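Local coordinates for YjbQ family protein (Sulfolobus solfataricus, PDB 1VPH) that is of unknown function but belongs to the UPF0047 (YjbQ) family, assembles from three chains and binds a metal ion modelled as potassium, at residues C[34-37]-C[38-41]; C[95-98]-C[99-103]. All blocks are in the same frame, centred on the assembly; numbering follows the deposited sequence.

Contact 1 (C[34-37]-C[38-41]); sequences TDQV and EQIV
The first turns of helix 34-44 bring Gln36 and Gln39 together on the outer side of the helix, where their amides meet. Gln39 NE2 donates to Gln36 OE1 at 3.0 Å. The bond is bent, with an N-H...O angle of 136°, and the two amide planes stand 79° apart. The side chains run next to each other and point the same way. Gln39 CG sits between its backbone N and carbonyl carbon (chi1 74°), which brings it to 3.1 Å from Gln36 O. A further bend at chi2 carries the amide over to its neighbour.

The backbone follows the regular alpha-helical i to i+4 pattern. Glu38 N bonds Thr34 O at 2.9 Å, and Gln39 N bonds Asp35 O. Ile40 N reaches Gln36 O at 3.2 Å, and Ile40 CD1 gives that oxygen apolar cover at 3.3 Å. Val41 N bonds Val37 O at 2.9 Å. The helix is amphipathic, and its apolar side chains face the antiparallel sheet that includes strands 14-24, 137-148 and 49-55. Val37 rests on Ile20, Cys51 and Ile53, Ile40 on Ile20, Val144 and Ile146, and Val41 on Cys51 and Ile146. Val37 CG1 lies 4.4 Å from Val41 CG2, one turn on. At the start of the helix, Thr34 OG1 is hydrogen-bonded to Asp32 OD1 and to Ile128 N.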
ATOM      1  N   THR C  34     -16.916  -4.918   1.357  1.00 17.78           N
ATOM      2  CA  THR C  34     -16.514  -6.075   0.558  1.00 18.06           C
ATOM      3  C   THR C  34     -17.563  -6.498  -0.484  1.00 18.64           C
ATOM      4  O   THR C  34     -17.233  -6.666  -1.665  1.00 18.66           O
ATOM      5  CB  THR C  34     -16.162  -7.348   1.432  1.00 21.84           C
ATOM      6  OG1 THR C  34     -15.319  -6.996   2.535  1.00 17.62           O
ATOM      7  CG2 THR C  34     -15.491  -8.383   0.559  1.00 23.16           C
ATOM      8  N   ASP C  35     -18.819  -6.632  -0.055  1.00 18.32           N
ATOM      9  CA  ASP C  35     -19.889  -7.116  -0.953  1.00 18.75           C
ATOM     10  C   ASP C  35     -20.162  -6.125  -2.075  1.00 18.49           C
ATOM     11  O   ASP C  35     -20.383  -6.583  -3.196  1.00 17.65           O
ATOM     12  CB  ASP C  35     -21.158  -7.546  -0.194  1.00 21.06           C
ATOM     13  CG  ASP C  35     -20.961  -8.848   0.635  1.00 26.52           C
ATOM     14  OD1 ASP C  35     -19.923  -9.570   0.488  1.00 27.04           O
ATOM     15  OD2 ASP C  35     -21.879  -9.178   1.423  1.00 31.07           O
ATOM     16  N   GLN C  36     -20.051  -4.814  -1.811  1.00 18.22           N
ATOM     17  CA  GLN C  36     -20.227  -3.770  -2.812  1.00 19.59           C
ATOM     18  C   GLN C  36     -19.115  -3.801  -3.806  1.00 19.98           C
ATOM     19  O   GLN C  36     -19.358  -3.680  -4.996  1.00 19.90           O
ATOM     20  CB  GLN C  36     -20.288  -2.449  -2.086  1.00 21.66           C
ATOM     21  CG  GLN C  36     -21.101  -1.399  -2.689  1.00 27.82           C
ATOM     22  CD  GLN C  36     -22.602  -1.725  -2.745  1.00 31.57           C
ATOM     23  OE1 GLN C  36     -23.022  -2.473  -3.630  1.00 26.09           O
ATOM     24  NE2 GLN C  36     -23.419  -1.074  -1.885  1.00 29.12           N
ATOM     25  N   VAL C  37     -17.869  -3.975  -3.333  1.00 18.95           N
ATOM     26  CA  VAL C  37     -16.740  -4.099  -4.264  1.00 19.87           C
ATOM     27  C   VAL C  37     -16.922  -5.324  -5.164  1.00 17.42           C
ATOM     28  O   VAL C  37     -16.746  -5.265  -6.400  1.00 18.64           O
ATOM     29  CB  VAL C  37     -15.404  -4.195  -3.507  1.00 20.54           C
ATOM     30  CG1 VAL C  37     -14.232  -4.464  -4.505  1.00 21.13           C
ATOM     31  CG2 VAL C  37     -15.168  -2.920  -2.696  1.00 19.71           C
ATOM     32  N   GLU C  38     -17.282  -6.442  -4.546  1.00 17.98           N
ATOM     33  CA  GLU C  38     -17.512  -7.679  -5.270  1.00 18.34           C
ATOM     34  C   GLU C  38     -18.609  -7.528  -6.313  1.00 17.61           C
ATOM     35  O   GLU C  38     -18.432  -7.992  -7.458  1.00 18.24           O
ATOM     36  CB  GLU C  38     -17.787  -8.865  -4.327  0.65 21.24           C
ATOM     37  CG  GLU C  38     -17.891 -10.219  -5.057  0.65 25.95           C
ATOM     38  CD  GLU C  38     -16.664 -10.554  -5.911  0.65 22.40           C
ATOM     39  OE1 GLU C  38     -15.535 -10.393  -5.409  0.65 28.66           O
ATOM     40  OE2 GLU C  38     -16.819 -10.998  -7.076  0.65 25.10           O
ATOM     41  N   GLN C  39     -19.702  -6.866  -5.966  1.00 17.17           N
ATOM     42  CA  GLN C  39     -20.744  -6.662  -6.969  1.00 19.27           C
ATOM     43  C   GLN C  39     -20.253  -5.836  -8.198  1.00 18.16           C
ATOM     44  O   GLN C  39     -20.646  -6.127  -9.351  1.00 18.24           O
ATOM     45  CB  GLN C  39     -22.058  -6.197  -6.326  1.00 19.38           C
ATOM     46  CG  GLN C  39     -22.082  -4.812  -5.870  1.00 27.03           C
ATOM     47  CD  GLN C  39     -22.586  -3.897  -6.938  1.00 34.12           C
ATOM     48  OE1 GLN C  39     -22.953  -4.346  -8.027  1.00 30.49           O
ATOM     49  NE2 GLN C  39     -22.595  -2.604  -6.643  1.00 34.03           N
ATOM     50  N   ILE C  40     -19.436  -4.825  -7.958  1.00 18.87           N
ATOM     51  CA  ILE C  40     -18.895  -3.984  -9.010  1.00 19.80           C
ATOM     52  C   ILE C  40     -17.905  -4.790  -9.875  1.00 18.10           C
ATOM     53  O   ILE C  40     -17.920  -4.693 -11.105  1.00 19.43           O
ATOM     54  CB  ILE C  40     -18.252  -2.737  -8.385  1.00 20.32           C
ATOM     55  CG1 ILE C  40     -19.316  -1.867  -7.687  1.00 17.42           C
ATOM     56  CG2 ILE C  40     -17.481  -1.938  -9.451  1.00 23.21           C
ATOM     57  CD1 ILE C  40     -18.738  -0.879  -6.657  1.00 17.58           C
ATOM     58  N   VAL C  41     -17.074  -5.605  -9.238  1.00 20.02           N
ATOM     59  CA  VAL C  41     -16.237  -6.538 -10.016  1.00 20.98           C
ATOM     60  C   VAL C  41     -17.096  -7.398 -10.930  1.00 20.51           C
ATOM     61  O   VAL C  41     -16.783  -7.518 -12.128  1.00 20.61           O
ATOM     62  CB  VAL C  41     -15.338  -7.410  -9.145  1.00 21.16           C
ATOM     63  CG1 VAL C  41     -14.557  -8.383 -10.035  1.00 21.40           C
ATOM     64  CG2 VAL C  41     -14.439  -6.529  -8.340  1.00 21.94           C
TER

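Contact 2 (C[95-98]-C[99-103]); sequences DDNA and HAHLG. With K (potassium ion), chain K.
A metal ion modelled as potassium joins Asn97 to His101 across the first turn of a helix. Its bonds are short for potassium, 2.3 Å to Asn97 OD1 and 2.2 Å to His101 NE2, which makes the identity of the ion uncertain. Asp95 OD2 binds it at 2.4 Å, and a water and His91 are further ligands. The other oxygen, Asp95 OD1, accepts Asp96 N at 3.1 Å. The Asn97 amide and the His101 ring are nearly perpendicular, 89° apart, with OD1 at the ring edge. Asn97 CG lies between its backbone N and carbonyl carbon (chi1 68°), which turns OD1 to the metal. Asn97 ND2 is held by Asp134 OD2, and at the subunit boundary His101 ND1 is held by Asn65 OD1 of the second subunit, so both nitrogens of the His101 ring are engaged and its rotation is fixed.

Asn97 is the N-cap residue of helix 98-107, although its side chain makes no capping bond. Its carbonyl O accepts His101 N at 3.3 Å and, weakly, Ala100 N. Leu102 N bonds Ala98 O at 3.0 Å.

His99 is not a ligand of the metal; its NE2 bonds Leu133 O, and its ring meets that of Phe28. Ala100 CB lies 3.8 Å above one face of the His99 ring, offset toward its rim. An alanine in place of His99 would probably cost Leu133 O this bond and open a gap beside Phe28.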
ATOM      1  N   ASP C  95      -6.618  22.819  12.212  1.00 29.21           N
ATOM      2  CA  ASP C  95      -7.692  21.881  12.232  1.00 29.75           C
ATOM      3  C   ASP C  95      -7.576  21.133  13.569  1.00 30.65           C
ATOM      4  O   ASP C  95      -6.770  21.493  14.413  1.00 33.39           O
ATOM      5  CB  ASP C  95      -7.471  20.991  11.058  1.00 33.07           C
ATOM      6  CG  ASP C  95      -8.745  20.583  10.386  1.00 36.55           C
ATOM      7  OD1 ASP C  95      -9.826  20.581  11.024  1.00 37.70           O
ATOM      8  OD2 ASP C  95      -8.625  20.224   9.198  1.00 26.61           O
ATOM      9  N   ASP C  96      -8.483  20.226  13.846  1.00 27.98           N
ATOM     10  CA  ASP C  96      -8.372  19.305  14.968  1.00 29.43           C
ATOM     11  C   ASP C  96      -8.303  17.866  14.561  1.00 25.42           C
ATOM     12  O   ASP C  96      -8.884  17.008  15.239  1.00 27.85           O
ATOM     13  CB  ASP C  96      -9.681  19.451  15.788  1.00 33.45           C
ATOM     14  CG  ASP C  96     -10.995  19.139  14.939  1.00 40.23           C
ATOM     15  OD1 ASP C  96     -10.929  18.702  13.757  1.00 37.31           O
ATOM     16  OD2 ASP C  96     -12.116  19.349  15.472  1.00 53.19           O
ATOM     17  N   ASN C  97      -7.646  17.563  13.449  1.00 22.78           N
ATOM     18  CA  ASN C  97      -7.703  16.207  12.934  1.00 19.92           C
ATOM     19  C   ASN C  97      -6.339  15.708  12.438  1.00 17.89           C
ATOM     20  O   ASN C  97      -6.278  14.851  11.590  1.00 19.64           O
ATOM     21  CB  ASN C  97      -8.764  16.115  11.845  1.00 19.49           C
ATOM     22  CG  ASN C  97      -8.406  16.894  10.599  1.00 20.49           C
ATOM     23  OD1 ASN C  97      -7.432  17.674  10.572  1.00 21.52           O
ATOM     24  ND2 ASN C  97      -9.216  16.735   9.571  1.00 22.90           N
ATOM     25  N   ALA C  98      -5.250  16.273  12.985  1.00 19.68           N
ATOM     26  CA  ALA C  98      -3.897  15.832  12.634  1.00 20.58           C
ATOM     27  C   ALA C  98      -3.784  14.337  12.740  1.00 20.10           C
ATOM     28  O   ALA C  98      -3.240  13.727  11.839  1.00 20.30           O
ATOM     29  CB  ALA C  98      -2.863  16.484  13.485  1.00 20.52           C
ATOM     30  N   HIS C  99      -4.313  13.758  13.816  1.00 19.57           N
ATOM     31  CA  HIS C  99      -4.232  12.319  14.026  1.00 19.28           C
ATOM     32  C   HIS C  99      -4.797  11.560  12.828  1.00 19.65           C
ATOM     33  O   HIS C  99      -4.261  10.507  12.442  1.00 20.03           O
ATOM     34  CB  HIS C  99      -5.003  11.936  15.288  1.00 22.54           C
ATOM     35  CG  HIS C  99      -6.496  11.973  15.097  1.00 22.98           C
ATOM     36  ND1 HIS C  99      -7.228  13.130  15.202  1.00 25.12           N
ATOM     37  CD2 HIS C  99      -7.368  11.010  14.698  1.00 27.46           C
ATOM     38  CE1 HIS C  99      -8.500  12.869  14.949  1.00 22.81           C
ATOM     39  NE2 HIS C  99      -8.612  11.587  14.637  1.00 25.44           N
ATOM     40  N   ALA C 100      -5.894  12.069  12.259  1.00 19.11           N
ATOM     41  CA  ALA C 100      -6.581  11.407  11.157  1.00 19.08           C
ATOM     42  C   ALA C 100      -5.732  11.401   9.903  1.00 20.34           C
ATOM     43  O   ALA C 100      -5.636  10.398   9.203  1.00 18.83           O
ATOM     44  CB  ALA C 100      -7.935  12.106  10.893  1.00 19.43           C
ATOM     45  N   HIS C 101      -5.087  12.527   9.640  1.00 18.54           N
ATOM     46  CA  HIS C 101      -4.154  12.622   8.521  1.00 18.58           C
ATOM     47  C   HIS C 101      -2.950  11.663   8.690  1.00 18.72           C
ATOM     48  O   HIS C 101      -2.512  11.026   7.741  1.00 18.30           O
ATOM     49  CB  HIS C 101      -3.577  14.030   8.428  1.00 19.53           C
ATOM     50  CG  HIS C 101      -4.572  15.075   8.010  1.00 17.48           C
ATOM     51  ND1 HIS C 101      -4.980  15.209   6.705  1.00 19.96           N
ATOM     52  CD2 HIS C 101      -5.205  16.041   8.710  1.00 22.20           C
ATOM     53  CE1 HIS C 101      -5.816  16.223   6.612  1.00 19.22           C
ATOM     54  NE2 HIS C 101      -5.991  16.733   7.824  1.00 18.56           N
ATOM     55  N   LEU C 102      -2.430  11.554   9.913  1.00 18.80           N
ATOM     56  CA  LEU C 102      -1.330  10.629  10.197  1.00 18.63           C
ATOM     57  C   LEU C 102      -1.707   9.181   9.953  1.00 19.47           C
ATOM     58  O   LEU C 102      -0.988   8.475   9.309  1.00 20.04           O
ATOM     59  CB  LEU C 102      -0.850  10.841  11.629  1.00 14.72           C
ATOM     60  CG  LEU C 102      -0.210  12.194  11.973  1.00 19.06           C
ATOM     61  CD1 LEU C 102       0.194  12.250  13.458  1.00 20.16           C
ATOM     62  CD2 LEU C 102       0.974  12.487  11.140  1.00 27.19           C
ATOM     63  N   GLY C 103      -2.862   8.763  10.459  1.00 20.53           N
ATOM     64  CA  GLY C 103      -3.353   7.400  10.245  1.00 20.84           C
ATOM     65  C   GLY C 103      -3.522   7.082   8.786  1.00 20.75           C
ATOM     66  O   GLY C 103      -3.128   6.025   8.312  1.00 21.74           O
TER
HETATM   67  K     K K 138      -7.005  18.577   8.526  1.00 27.28           K
HETATM   68  O   HOH W   1      -6.525  19.822   6.982  1.00 35.06           O

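From the N terminus, the chain runs through strands 14-24 and 29-32 into helix 34-44, where contact 1 lies. It then forms strands 49-55 and 60-65 and helix 69-83 before reaching contact 2. The contacts follow in series and neither nest nor cross. Each is local and closes no long loop: contact 1 spans successive turns of one helix, and contact 2 joins a loop to the start of helix 98-107. Their centres are about 29 Å apart, on opposite sides of the chain's centre, without touching. The helix of contact 1 packs on a face of the larger sheet, with Thr34 tied to strand 127-132 of the smaller one, whereas contact 2 lies beside the second subunit.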